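Local atomic coordinates of DUF3845 domain-containing protein (Bacteroides thetaiotaomicron VPI-5482, PDB entry 3GF6), a protein that is of unknown function but is a probable bacterial lipoprotein with an all-beta fold, of a family grouped with the C1q/TNF superfamily. Residues 152-157 and 176-181; 140-145 and 189-194; 10-15 and 158-163. All coordinates share one frame; numbering follows the deposited sequence. Where two conformers were deposited one is given.

The three contacts lie on or around strand 153-158, and their centres are about 12 to 14 Å apart. Interaction 1 packs the inner side of strand 153-158 against strand 171-183 of the facing sheet. Interaction 2, about 12 Å away, closes the loop before strand 153-158 over strand 187-198; Glu152 O and Ser140 N make a probable hydrogen bond of 2.8 Å, and Val153 packs on Pro144. Interaction 3 takes up the other end, where residues 10-15 pair with the strand as it runs into 158-163. It is tied to interaction 1 by the salt bridge from Lys157 NZ to Asp14 OD1, 2.8 Å. A 1,2-ethanediol, probably from the crystallisation liquor, is bound at Asp179.

Interaction 1. Residues 152-157 and 176-181. With EDO (1,2-ethanediol), chain G.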
ATOM      1  N   GLU A 152       9.034 -10.717  -7.332  1.00 11.35           N
ATOM      2  CA  GLU A 152       9.091  -9.979  -6.067  1.00 10.56           C
ATOM      3  C   GLU A 152       7.775  -9.324  -5.655  1.00 10.82           C
ATOM      4  O   GLU A 152       7.605  -8.891  -4.496  1.00 10.67           O
ATOM      5  CB  GLU A 152      10.161  -8.889  -6.167  1.00  9.28           C
ATOM      6  CG  GLU A 152      11.592  -9.409  -6.207  1.00  9.37           C
ATOM      7  CD  GLU A 152      12.104  -9.830  -7.561  1.00 16.27           C
ATOM      8  OE1 GLU A 152      11.405  -9.622  -8.587  1.00 13.63           O
ATOM      9  OE2 GLU A 152      13.250 -10.360  -7.567  1.00 15.56           O
ATOM     10  N   VAL A 153       6.857  -9.227  -6.601  1.00  8.08           N
ATOM     11  CA  VAL A 153       5.513  -8.721  -6.323  1.00 10.89           C
ATOM     12  C   VAL A 153       4.624  -9.875  -5.877  1.00 11.35           C
ATOM     13  O   VAL A 153       4.368 -10.834  -6.636  1.00 13.38           O
ATOM     14  CB  VAL A 153       4.931  -7.965  -7.534  1.00 11.54           C
ATOM     15  CG1 VAL A 153       3.458  -7.658  -7.319  1.00  9.50           C
ATOM     16  CG2 VAL A 153       5.660  -6.639  -7.705  1.00 10.88           C
ATOM     17  N   PHE A 154       4.183  -9.789  -4.622  1.00 11.97           N
ATOM     18  CA  PHE A 154       3.408 -10.864  -3.974  1.00 10.80           C
ATOM     19  C   PHE A 154       1.893 -10.644  -4.147  1.00 10.33           C
ATOM     20  O   PHE A 154       1.128 -11.591  -4.324  1.00 11.46           O
ATOM     21  CB  PHE A 154       3.765 -10.978  -2.478  1.00 12.04           C
ATOM     22  CG  PHE A 154       5.238 -11.243  -2.207  1.00 12.58           C
ATOM     23  CD1 PHE A 154       5.999 -12.039  -3.052  1.00 11.60           C
ATOM     24  CD2 PHE A 154       5.877 -10.616  -1.126  1.00 13.34           C
ATOM     25  CE1 PHE A 154       7.360 -12.254  -2.799  1.00 14.37           C
ATOM     26  CE2 PHE A 154       7.226 -10.822  -0.883  1.00 16.58           C
ATOM     27  CZ  PHE A 154       7.963 -11.637  -1.716  1.00 13.02           C
HETATM   28  N   MSE A 155       1.476  -9.373  -4.080  1.00 10.15           N
HETATM   29  CA  MSE A 155       0.081  -8.994  -4.224  1.00 12.77           C
HETATM   30  C   MSE A 155       0.051  -7.653  -4.913  1.00 11.65           C
HETATM   31  O   MSE A 155       0.756  -6.704  -4.534  1.00 13.40           O
HETATM   32  CB  MSE A 155      -0.658  -8.882  -2.877  1.00 12.27           C
HETATM   33  CG  MSE A 155      -2.183  -8.753  -2.996  1.00 15.39           C
HETATM   34 SE   MSE A 155      -2.981  -7.769  -1.523  0.85  6.16          SE
HETATM   35  CE  MSE A 155      -2.355  -5.948  -1.940  1.00 11.50           C
ATOM     36  N   CYS A 156      -0.772  -7.566  -5.942  1.00 10.34           N
ATOM     37  CA  CYS A 156      -0.973  -6.299  -6.636  1.00 11.59           C
ATOM     38  C   CYS A 156      -2.433  -6.232  -7.056  1.00 13.23           C
ATOM     39  O   CYS A 156      -2.886  -7.046  -7.855  1.00 14.62           O
ATOM     40  CB  CYS A 156      -0.051  -6.179  -7.869  1.00 11.25           C
ATOM     41  SG  CYS A 156      -0.171  -4.573  -8.686  1.00 13.71           S
ATOM     42  N   LYS A 157      -3.159  -5.275  -6.503  1.00 11.85           N
ATOM     43  CA  LYS A 157      -4.575  -5.079  -6.785  1.00 12.80           C
ATOM     44  C   LYS A 157      -4.827  -3.623  -7.136  1.00 12.92           C
ATOM     45  O   LYS A 157      -4.715  -2.711  -6.287  1.00 13.30           O
ATOM     46  CB  LYS A 157      -5.482  -5.546  -5.638  1.00 13.36           C
ATOM     47  CG  LYS A 157      -5.507  -7.079  -5.474  1.00 19.80           C
ATOM     48  CD  LYS A 157      -6.175  -7.520  -4.207  1.00 21.88           C
ATOM     49  CE  LYS A 157      -5.932  -9.040  -3.965  1.00 24.96           C
ATOM     50  NZ  LYS A 157      -6.432 -10.001  -5.020  1.00 20.12           N
ATOM     51  N   ILE A 176     -10.030  -5.679   0.537  1.00 14.49           N
ATOM     52  CA  ILE A 176      -9.243  -6.752  -0.073  1.00 12.52           C
ATOM     53  C   ILE A 176      -8.574  -7.555   1.028  1.00 13.96           C
ATOM     54  O   ILE A 176      -8.285  -7.062   2.143  1.00 13.98           O
ATOM     55  CB  ILE A 176      -8.180  -6.238  -1.118  1.00 11.24           C
ATOM     56  CG1 ILE A 176      -7.164  -5.308  -0.431  1.00 14.69           C
ATOM     57  CG2 ILE A 176      -8.914  -5.586  -2.283  1.00 12.69           C
ATOM     58  CD1 ILE A 176      -5.882  -5.024  -1.200  1.00 13.66           C
ATOM     59  N   THR A 177      -8.340  -8.809   0.725  1.00 12.09           N
ATOM     60  CA  THR A 177      -7.586  -9.669   1.639  1.00 12.54           C
ATOM     61  C   THR A 177      -6.485 -10.422   0.887  1.00 14.42           C
ATOM     62  O   THR A 177      -6.556 -10.622  -0.333  1.00 15.84           O
ATOM     63  CB  THR A 177      -8.487 -10.690   2.329  1.00 15.77           C
ATOM     64  OG1 THR A 177      -9.115 -11.527   1.345  1.00 18.39           O
ATOM     65  CG2 THR A 177      -9.503  -9.998   3.181  1.00  9.95           C
ATOM     66  N   TYR A 178      -5.460 -10.822   1.628  1.00 13.73           N
ATOM     67  CA  TYR A 178      -4.360 -11.627   1.096  1.00 12.65           C
ATOM     68  C   TYR A 178      -3.935 -12.609   2.175  1.00 14.34           C
ATOM     69  O   TYR A 178      -3.841 -12.248   3.354  1.00 13.38           O
ATOM     70  CB  TYR A 178      -3.219 -10.719   0.620  1.00 12.38           C
ATOM     71  CG  TYR A 178      -1.972 -11.438   0.117  1.00 11.70           C
ATOM     72  CD1 TYR A 178      -1.841 -11.835  -1.222  1.00 12.63           C
ATOM     73  CD2 TYR A 178      -0.922 -11.754   0.975  1.00 11.92           C
ATOM     74  CE1 TYR A 178      -0.695 -12.457  -1.680  1.00 10.86           C
ATOM     75  CE2 TYR A 178       0.247 -12.415   0.513  1.00 11.75           C
ATOM     76  CZ  TYR A 178       0.348 -12.781  -0.807  1.00 12.30           C
ATOM     77  OH  TYR A 178       1.503 -13.426  -1.237  1.00 11.37           O
ATOM     78  N   ASP A 179      -3.739 -13.852   1.772  1.00 13.62           N
ATOM     79  CA  ASP A 179      -3.423 -14.941   2.682  1.00 12.91           C
ATOM     80  C   ASP A 179      -2.606 -16.015   1.965  1.00 17.22           C
ATOM     81  O   ASP A 179      -3.139 -16.956   1.379  1.00 14.39           O
ATOM     82  CB  ASP A 179      -4.749 -15.467   3.231  1.00 14.98           C
ATOM     83  CG  ASP A 179      -4.602 -16.477   4.355  1.00 14.04           C
ATOM     84  OD1 ASP A 179      -3.491 -16.854   4.788  1.00 16.06           O
ATOM     85  OD2 ASP A 179      -5.684 -16.928   4.802  1.00 21.65           O
ATOM     86  N   ARG A 180      -1.287 -15.856   1.982  1.00 15.39           N
ATOM     87  CA  ARG A 180      -0.425 -16.752   1.223  1.00 13.65           C
ATOM     88  C   ARG A 180       0.850 -16.992   2.010  1.00 14.69           C
ATOM     89  O   ARG A 180       1.078 -16.363   3.057  1.00 13.56           O
ATOM     90  CB  ARG A 180      -0.140 -16.212  -0.184  1.00 14.73           C
ATOM     91  CG  ARG A 180      -1.369 -15.901  -1.027  1.00 13.87           C
ATOM     92  CD  ARG A 180      -2.074 -17.195  -1.549  1.00 15.97           C
ATOM     93  NE  ARG A 180      -1.341 -17.727  -2.692  1.00 18.03           N
ATOM     94  CZ  ARG A 180      -1.608 -17.490  -3.983  1.00 14.68           C
ATOM     95  NH1 ARG A 180      -2.657 -16.778  -4.398  1.00 15.38           N
ATOM     96  NH2 ARG A 180      -0.818 -18.021  -4.883  1.00 16.19           N
ATOM     97  N   SER A 181       1.639 -17.950   1.535  1.00 13.04           N
ATOM     98  CA  SER A 181       2.759 -18.471   2.271  1.00 13.60           C
ATOM     99  C   SER A 181       4.010 -18.641   1.393  1.00 12.71           C
ATOM    100  O   SER A 181       3.995 -18.283   0.229  1.00 13.00           O
ATOM    101  CB  SER A 181       2.334 -19.832   2.854  1.00 11.73           C
ATOM    102  OG  SER A 181       2.121 -20.780   1.818  1.00 15.37           O
TER
HETATM  103  C1  EDO G   7      -6.500 -12.689   5.153  1.00 32.33           C
HETATM  104  O1  EDO G   7      -7.483 -11.705   5.492  1.00 40.47           O
HETATM  105  C2  EDO G   7      -7.232 -14.027   5.020  1.00 35.48           C
HETATM  106  O2  EDO G   7      -6.933 -14.855   6.143  1.00 46.87           O
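Face-to-face packing of two antiparallel beta-sheets brings Met155, on strand 153-157, against Tyr178, on strand 176-181. The strand segments approach to 8.9 Å between axes and run at 164° to each other. Met155 is a selenomethionine; its CG lies 3.6 Å from Tyr178 CD1, and the two side chains run antiparallel, overlapping along their lengths. The selenium sits obliquely to the tyrosine ring, 5.0 Å from its centroid, a Met-aromatic contact. A bend at chi3 (71°) brings Met155 CE to 3.7 Å from Ile176 CD1. Tyr178 carries its CG anti to the backbone N (chi1 176°), which sends the ring across the interior to the opposite strand. There Phe154 O comes within 3.3 Å of Tyr178 CE1, and Phe154 CB lies against the tyrosine OH; that hydroxyl is hydrogen-bonded to Arg17 O, which satisfies it within a mostly apolar layer.

A classic beta bulge fits this double contact: Phe154 and Met155 both stand opposite Leu138 of the adjoining strand 129-139, and both start their side chains toward the facing sheet. The Phe154 ring then leads away and packs on Leu188, while Met155 also meets Phe190. Next along the strand on this side, Lys157 lays its methylenes over Ile176, CD to CG2 at 3.9 Å, and carries its ammonium on to salt bridges with Asp14 and Glu16. On the other side of strand 176-181, a 1,2-ethanediol donates from O2 to Asp179 OD2 at 2.8 Å and also bonds to Tyr214 and Leu116, while Asp179 OD1 pairs with Lys115.

Interaction 2. Residues 140-145 and 189-194; sequences SLFQPY and YFNLFI
Phe142 turns its ring into the space between Tyr189 and Phe193, and the three make an aromatic cluster. Two ring pairs carry it. The edge of Phe193 points to the face of Phe142, centroids 5.2 Å apart and planes at 78°, with Phe142 CZ 3.6 Å from Phe193 CE1. The edge of Phe142 in turn meets the face of Tyr189 in an offset T-shaped pair, centroids 6.0 Å apart. CH-pi contacts add to these: Phe142 CB stands over the tyrosine ring, 4.2 Å from its centroid, and Gln143 CG over the Phe193 ring at 4.0 Å. Backbone completes the cover, Leu141 C lying 3.5 Å from Tyr189 CD1 and Ser140 O meeting the rim of that ring. With CG beside its own backbone N (chi1 -57°), Tyr189 lays its ring against the Leu141-Phe142 peptide. Replacing Tyr189 by an alanine would probably open a gap beneath that peptide and leave the Phe142 ring without its aromatic partner on that side. The loop 140-145, between strands 129-139 and 153-158, thus lies over strand 187-198, with Met60 of strand 56-62 touching Phe142 and Tyr135 of strand 129-139 meeting Phe193.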
ATOM      1  N   SER A 140       8.537  -7.497  -2.220  1.00  9.02           N
ATOM      2  CA  SER A 140       9.888  -7.426  -1.642  1.00 10.44           C
ATOM      3  C   SER A 140      10.759  -6.320  -2.275  1.00 11.24           C
ATOM      4  O   SER A 140      11.913  -6.236  -1.951  1.00 11.43           O
ATOM      5  CB  SER A 140      10.557  -8.793  -1.721  1.00 10.00           C
ATOM      6  OG  SER A 140      10.867  -9.071  -3.068  1.00 10.34           O
ATOM      7  N   LEU A 141      10.201  -5.531  -3.214  1.00  8.16           N
ATOM      8  CA  LEU A 141      10.821  -4.331  -3.794  1.00  9.57           C
ATOM      9  C   LEU A 141       9.833  -3.172  -3.687  1.00 11.13           C
ATOM     10  O   LEU A 141       8.627  -3.412  -3.594  1.00 10.49           O
ATOM     11  CB  LEU A 141      11.161  -4.557  -5.264  1.00 11.39           C
ATOM     12  CG  LEU A 141      12.170  -5.687  -5.514  1.00  7.84           C
ATOM     13  CD1 LEU A 141      12.302  -5.937  -7.009  1.00  9.76           C
ATOM     14  CD2 LEU A 141      13.541  -5.340  -4.863  1.00  9.19           C
ATOM     15  N   PHE A 142      10.350  -1.948  -3.709  1.00 10.44           N
ATOM     16  CA  PHE A 142       9.535  -0.745  -3.724  1.00  9.10           C
ATOM     17  C   PHE A 142       9.262  -0.287  -5.155  1.00  9.00           C
ATOM     18  O   PHE A 142      10.186  -0.029  -5.913  1.00 11.21           O
ATOM     19  CB  PHE A 142      10.221   0.382  -2.906  1.00  9.76           C
ATOM     20  CG  PHE A 142       9.371   1.585  -2.735  1.00  9.36           C
ATOM     21  CD1 PHE A 142       9.279   2.544  -3.719  1.00 13.12           C
ATOM     22  CD2 PHE A 142       8.545   1.704  -1.593  1.00 12.82           C
ATOM     23  CE1 PHE A 142       8.410   3.643  -3.573  1.00 10.51           C
ATOM     24  CE2 PHE A 142       7.688   2.801  -1.428  1.00 16.42           C
ATOM     25  CZ  PHE A 142       7.624   3.768  -2.423  1.00 16.38           C
ATOM     26  N   GLN A 143       7.980  -0.170  -5.495  1.00  9.07           N
ATOM     27  CA  GLN A 143       7.501   0.253  -6.818  1.00  7.90           C
ATOM     28  C   GLN A 143       8.236  -0.399  -8.017  1.00  8.52           C
ATOM     29  O   GLN A 143       8.629   0.293  -8.942  1.00 10.57           O
ATOM     30  CB  GLN A 143       7.488   1.779  -6.935  1.00  8.02           C
ATOM     31  CG  GLN A 143       6.417   2.303  -7.911  1.00  8.96           C
ATOM     32  CD  GLN A 143       6.409   3.792  -8.108  1.00  9.70           C
ATOM     33  OE1 GLN A 143       7.411   4.496  -7.880  1.00 15.02           O
ATOM     34  NE2 GLN A 143       5.296   4.289  -8.516  1.00  8.27           N
ATOM     35  N   PRO A 144       8.397  -1.749  -8.014  1.00 11.37           N
ATOM     36  CA  PRO A 144       8.964  -2.363  -9.217  1.00 11.78           C
ATOM     37  C   PRO A 144       7.984  -2.199 -10.373  1.00 12.97           C
ATOM     38  O   PRO A 144       6.777  -2.337 -10.176  1.00 13.77           O
ATOM     39  CB  PRO A 144       9.081  -3.844  -8.835  1.00 11.77           C
ATOM     40  CG  PRO A 144       7.949  -4.053  -7.831  1.00  9.46           C
ATOM     41  CD  PRO A 144       7.957  -2.760  -7.027  1.00 10.39           C
ATOM     42  N   TYR A 145       8.481  -1.912 -11.570  1.00 11.04           N
ATOM     43  CA  TYR A 145       7.576  -1.599 -12.670  1.00  8.31           C
ATOM     44  C   TYR A 145       8.036  -2.205 -13.982  1.00 10.21           C
ATOM     45  O   TYR A 145       9.199  -2.074 -14.367  1.00  9.94           O
ATOM     46  CB  TYR A 145       7.439  -0.094 -12.852  1.00  9.92           C
ATOM     47  CG  TYR A 145       6.253   0.243 -13.710  1.00 11.06           C
ATOM     48  CD1 TYR A 145       6.371   0.432 -15.086  1.00 12.86           C
ATOM     49  CD2 TYR A 145       4.994   0.315 -13.148  1.00 10.98           C
ATOM     50  CE1 TYR A 145       5.244   0.733 -15.875  1.00 11.45           C
ATOM     51  CE2 TYR A 145       3.865   0.601 -13.932  1.00 10.90           C
ATOM     52  CZ  TYR A 145       4.005   0.806 -15.290  1.00 12.85           C
ATOM     53  OH  TYR A 145       2.890   1.093 -16.042  1.00 12.65           O
ATOM     54  N   TYR A 189       7.394  -4.636   1.634  1.00  9.25           N
ATOM     55  CA  TYR A 189       6.742  -3.340   1.405  1.00  9.81           C
ATOM     56  C   TYR A 189       5.236  -3.532   1.261  1.00  9.20           C
ATOM     57  O   TYR A 189       4.807  -4.483   0.602  1.00 11.17           O
ATOM     58  CB  TYR A 189       7.298  -2.659   0.154  1.00  8.24           C
ATOM     59  CG  TYR A 189       8.810  -2.446   0.215  1.00 12.70           C
ATOM     60  CD1 TYR A 189       9.704  -3.441  -0.192  1.00  9.84           C
ATOM     61  CD2 TYR A 189       9.335  -1.272   0.722  1.00 11.44           C
ATOM     62  CE1 TYR A 189      11.080  -3.261  -0.113  1.00 12.34           C
ATOM     63  CE2 TYR A 189      10.747  -1.077   0.791  1.00 11.67           C
ATOM     64  CZ  TYR A 189      11.598  -2.081   0.397  1.00 13.50           C
ATOM     65  OH  TYR A 189      12.971  -1.894   0.459  1.00 11.15           O
ATOM     66  N   PHE A 190       4.468  -2.631   1.871  1.00 10.98           N
ATOM     67  CA  PHE A 190       2.976  -2.619   1.746  1.00  9.57           C
ATOM     68  C   PHE A 190       2.523  -1.188   1.612  1.00 10.51           C
ATOM     69  O   PHE A 190       2.701  -0.384   2.528  1.00 11.08           O
ATOM     70  CB  PHE A 190       2.341  -3.368   2.912  1.00 11.21           C
ATOM     71  CG  PHE A 190       0.857  -3.561   2.816  1.00 11.43           C
ATOM     72  CD1 PHE A 190       0.233  -3.961   1.620  1.00 13.55           C
ATOM     73  CD2 PHE A 190       0.073  -3.419   3.969  1.00 12.74           C
ATOM     74  CE1 PHE A 190      -1.171  -4.149   1.567  1.00 12.93           C
ATOM     75  CE2 PHE A 190      -1.305  -3.590   3.915  1.00 15.54           C
ATOM     76  CZ  PHE A 190      -1.922  -3.949   2.713  1.00 10.56           C
ATOM     77  N   ASN A 191       2.040  -0.854   0.407  1.00 10.78           N
ATOM     78  CA  ASN A 191       1.748   0.522   0.034  1.00 10.21           C
ATOM     79  C   ASN A 191       0.568   0.633  -0.912  1.00 11.92           C
ATOM     80  O   ASN A 191       0.170  -0.348  -1.544  1.00 10.52           O
ATOM     81  CB  ASN A 191       2.930   1.206  -0.675  1.00  8.74           C
ATOM     82  CG  ASN A 191       4.189   1.234   0.153  1.00 13.12           C
ATOM     83  OD1 ASN A 191       4.514   2.242   0.844  1.00 15.33           O
ATOM     84  ND2 ASN A 191       4.932   0.144   0.089  1.00  6.36           N
ATOM     85  N   LEU A 192       0.014   1.838  -0.978  1.00 10.26           N
ATOM     86  CA  LEU A 192      -0.809   2.272  -2.103  1.00 10.40           C
ATOM     87  C   LEU A 192       0.016   3.217  -2.979  1.00 11.18           C
ATOM     88  O   LEU A 192       0.760   4.081  -2.473  1.00 13.36           O
ATOM     89  CB  LEU A 192      -2.066   3.019  -1.670  1.00 11.96           C
ATOM     90  CG  LEU A 192      -3.087   2.286  -0.803  1.00 16.09           C
ATOM     91  CD1 LEU A 192      -4.280   3.225  -0.474  1.00 12.10           C
ATOM     92  CD2 LEU A 192      -3.586   1.060  -1.489  1.00 16.22           C
ATOM     93  N   PHE A 193      -0.115   3.055  -4.284  1.00 10.36           N
ATOM     94  CA  PHE A 193       0.460   3.961  -5.273  1.00 11.36           C
ATOM     95  C   PHE A 193      -0.686   4.617  -6.053  1.00  9.06           C
ATOM     96  O   PHE A 193      -1.603   3.900  -6.509  1.00  9.90           O
ATOM     97  CB  PHE A 193       1.430   3.175  -6.190  1.00 11.88           C
ATOM     98  CG  PHE A 193       2.661   2.690  -5.472  1.00 12.12           C
ATOM     99  CD1 PHE A 193       3.731   3.529  -5.235  1.00  9.38           C
ATOM    100  CD2 PHE A 193       2.773   1.390  -5.077  1.00  9.21           C
ATOM    101  CE1 PHE A 193       4.816   3.111  -4.531  1.00 12.86           C
ATOM    102  CE2 PHE A 193       3.880   0.948  -4.397  1.00 11.17           C
ATOM    103  CZ  PHE A 193       4.944   1.800  -4.172  1.00 12.73           C
ATOM    104  N   ILE A 194      -0.682   5.955  -6.093  1.00  9.50           N
ATOM    105  CA  ILE A 194      -1.795   6.751  -6.613  1.00 10.24           C
ATOM    106  C   ILE A 194      -1.314   7.829  -7.573  1.00 11.13           C
ATOM    107  O   ILE A 194      -0.234   8.398  -7.397  1.00 11.67           O
ATOM    108  CB  ILE A 194      -2.613   7.411  -5.443  1.00  7.82           C
ATOM    109  CG1 ILE A 194      -3.279   6.346  -4.601  1.00 11.85           C
ATOM    110  CG2 ILE A 194      -3.719   8.401  -5.998  1.00 10.75           C
ATOM    111  CD1 ILE A 194      -3.596   6.838  -3.163  1.00 13.20           C
TER

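Interaction 3. Residues 10-15 and 158-163; sequences VGDVDI and GGMKLG
Asp12 lays its carboxylate alongside the first carbons of the Met160 side chain, a selenomethionine that in the conformer given extends in the same direction. Its OD1 takes the Met160 N-H at 2.8 Å in a nearly straight bond (170°) that arrives 41° out of the carboxylate plane. With CG beside the backbone N (chi1 -55°), the Asp12 carboxylate also comes close over Gly159, OD1 to CA 3.4 Å. A CB on Gly159 would run into that OD1, and its positive phi also suits a glycine. At Gly158 the obstacle is a different one, the Gly11 carbonyl oxygen, which a CB there would strike.

Asp12 is the centre of an inverse gamma turn, closed by a weak bond from Val13 N to Gly11 O. Just beyond it, Gly158 N donates to Val13 O at 2.9 Å, which carries the antiparallel pairing of strands 14-16 and 153-158 past its end. Lys161 overlies the same backbone with its aliphatic part, CB 3.2 Å from Val13 O and CG against Asp12 C and Asp14 CB. Leu162 packs on Phe174 and Ile176 of the facing sheet.

The contact rests on two N-H bonds, close glycine backbone packing and the lysine methylenes, with no salt bridge between the segments: Asp14 OD1 is already engaged by Lys157, and Asp14 OD2 and Lys161 NZ, 5.1 Å apart, could have at most a weak long-range attraction.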
ATOM      1  N   VAL A  10      -0.908   1.564 -13.133  1.00 12.59           N
ATOM      2  CA  VAL A  10      -1.400   0.202 -13.035  1.00 11.61           C
ATOM      3  C   VAL A  10      -2.887   0.314 -13.056  1.00 15.03           C
ATOM      4  O   VAL A  10      -3.464   1.087 -12.274  1.00 12.97           O
ATOM      5  CB  VAL A  10      -0.914  -0.495 -11.779  1.00 10.59           C
ATOM      6  CG1 VAL A  10      -1.616  -1.873 -11.575  1.00 12.32           C
ATOM      7  CG2 VAL A  10       0.623  -0.621 -11.824  1.00 14.96           C
ATOM      8  N   GLY A  11      -3.506  -0.467 -13.948  1.00 14.48           N
ATOM      9  CA  GLY A  11      -4.936  -0.460 -14.130  1.00 12.85           C
ATOM     10  C   GLY A  11      -5.664  -1.542 -13.343  1.00 16.78           C
ATOM     11  O   GLY A  11      -5.423  -1.742 -12.150  1.00 14.92           O
ATOM     12  N   ASP A  12      -6.555  -2.263 -14.039  1.00 14.20           N
ATOM     13  CA  ASP A  12      -7.358  -3.308 -13.393  1.00 15.12           C
ATOM     14  C   ASP A  12      -6.553  -4.598 -13.305  1.00 15.83           C
ATOM     15  O   ASP A  12      -6.733  -5.535 -14.072  1.00 18.57           O
ATOM     16  CB  ASP A  12      -8.687  -3.494 -14.113  1.00 15.48           C
ATOM     17  CG  ASP A  12      -9.486  -2.189 -14.224  1.00 17.99           C
ATOM     18  OD1 ASP A  12      -9.473  -1.359 -13.263  1.00 16.64           O
ATOM     19  OD2 ASP A  12     -10.134  -2.003 -15.283  1.00 19.78           O
ATOM     20  N   VAL A  13      -5.620  -4.615 -12.364  1.00 13.34           N
ATOM     21  CA  VAL A  13      -4.666  -5.684 -12.256  1.00 15.40           C
ATOM     22  C   VAL A  13      -4.958  -6.455 -10.972  1.00 13.57           C
ATOM     23  O   VAL A  13      -5.273  -5.871  -9.940  1.00 14.22           O
ATOM     24  CB  VAL A  13      -3.228  -5.157 -12.235  1.00 15.46           C
ATOM     25  CG1 VAL A  13      -2.272  -6.244 -11.822  1.00 19.30           C
ATOM     26  CG2 VAL A  13      -2.868  -4.608 -13.580  1.00 19.94           C
ATOM     27  N   ASP A  14      -4.860  -7.769 -11.061  1.00 13.70           N
ATOM     28  CA  ASP A  14      -5.028  -8.639  -9.906  1.00 14.07           C
ATOM     29  C   ASP A  14      -3.984  -9.759  -9.953  1.00 16.53           C
ATOM     30  O   ASP A  14      -4.188 -10.797 -10.624  1.00 18.27           O
ATOM     31  CB  ASP A  14      -6.435  -9.228  -9.899  1.00 14.92           C
ATOM     32  CG  ASP A  14      -6.763  -9.923  -8.615  1.00 18.02           C
ATOM     33  OD1 ASP A  14      -5.856 -10.150  -7.789  1.00 23.12           O
ATOM     34  OD2 ASP A  14      -7.952 -10.261  -8.428  1.00 28.89           O
ATOM     35  N   ILE A  15      -2.874  -9.514  -9.265  1.00 13.96           N
ATOM     36  CA  ILE A  15      -1.744 -10.438  -9.131  0.50 13.54           C
ATOM     37  C   ILE A  15      -1.684 -10.971  -7.704  1.00 13.04           C
ATOM     38  O   ILE A  15      -1.661 -10.172  -6.740  1.00 13.31           O
ATOM     39  CB  ILE A  15      -0.402  -9.683  -9.405  0.50 14.78           C
ATOM     40  CG1 ILE A  15      -0.298  -9.289 -10.882  0.50 17.69           C
ATOM     41  CG2 ILE A  15       0.821 -10.509  -8.992  0.50 13.95           C
ATOM     42  CD1 ILE A  15       0.586  -8.070 -11.123  0.50 17.46           C
ATOM     43  N   GLY A 158      -5.146  -3.408  -8.404  1.00 11.91           N
ATOM     44  CA  GLY A 158      -5.424  -2.076  -8.927  1.00  9.94           C
ATOM     45  C   GLY A 158      -6.788  -1.845  -9.528  1.00 12.77           C
ATOM     46  O   GLY A 158      -7.507  -2.767  -9.953  1.00 11.38           O
ATOM     47  N   GLY A 159      -7.164  -0.587  -9.571  1.00  8.42           N
ATOM     48  CA  GLY A 159      -8.371  -0.183 -10.304  1.00  9.86           C
ATOM     49  C   GLY A 159      -9.586  -0.912  -9.755  1.00 12.48           C
ATOM     50  O   GLY A 159      -9.745  -1.031  -8.527  1.00 13.74           O
HETATM   51  N   MSE A 160     -10.385  -1.460 -10.662  1.00 12.79           N
HETATM   52  CA  MSE A 160     -11.615  -2.169 -10.246  0.90 11.17           C
HETATM   53  C   MSE A 160     -11.316  -3.497  -9.584  1.00 12.79           C
HETATM   54  O   MSE A 160     -12.217  -4.098  -8.961  1.00 14.25           O
HETATM   55  CB  MSE A 160     -12.573  -2.369 -11.420  0.90 13.52           C
HETATM   56  CG  MSE A 160     -12.769  -1.172 -12.200  0.90 18.05           C
HETATM   57 SE   MSE A 160     -13.947  -1.606 -13.633  0.76 18.46          SE
HETATM   58  CE  MSE A 160     -15.515  -1.077 -12.689  0.90 19.09           C
ATOM     59  N   LYS A 161     -10.064  -3.950  -9.638  1.00 13.06           N
ATOM     60  CA  LYS A 161      -9.664  -5.109  -8.835  1.00 12.26           C
ATOM     61  C   LYS A 161      -9.360  -4.731  -7.377  1.00 13.33           C
ATOM     62  O   LYS A 161      -9.314  -5.604  -6.525  1.00 13.57           O
ATOM     63  CB  LYS A 161      -8.439  -5.814  -9.428  1.00 12.05           C
ATOM     64  CG  LYS A 161      -8.617  -6.293 -10.850  1.00 17.91           C
ATOM     65  CD  LYS A 161      -9.774  -7.236 -10.982  1.00 25.35           C
ATOM     66  CE  LYS A 161      -9.802  -7.834 -12.387  1.00 31.88           C
ATOM     67  NZ  LYS A 161     -10.786  -8.941 -12.457  1.00 35.58           N
ATOM     68  N   LEU A 162      -9.100  -3.457  -7.112  1.00 13.60           N
ATOM     69  CA  LEU A 162      -8.879  -2.980  -5.757  1.00 12.74           C
ATOM     70  C   LEU A 162     -10.202  -2.623  -5.113  1.00 13.56           C
ATOM     71  O   LEU A 162     -10.493  -3.031  -3.980  1.00 15.41           O
ATOM     72  CB  LEU A 162      -7.955  -1.749  -5.749  1.00 13.00           C
ATOM     73  CG  LEU A 162      -7.826  -1.026  -4.387  1.00 12.68           C
ATOM     74  CD1 LEU A 162      -7.224  -1.997  -3.353  1.00  9.64           C
ATOM     75  CD2 LEU A 162      -7.003   0.256  -4.559  1.00 11.86           C
ATOM     76  N   GLY A 163     -11.012  -1.853  -5.819  1.00 13.45           N
ATOM     77  CA  GLY A 163     -12.304  -1.452  -5.258  1.00 14.88           C
ATOM     78  C   GLY A 163     -13.293  -0.881  -6.240  1.00 12.99           C
ATOM     79  O   GLY A 163     -13.142  -1.018  -7.467  1.00 15.50           O
TER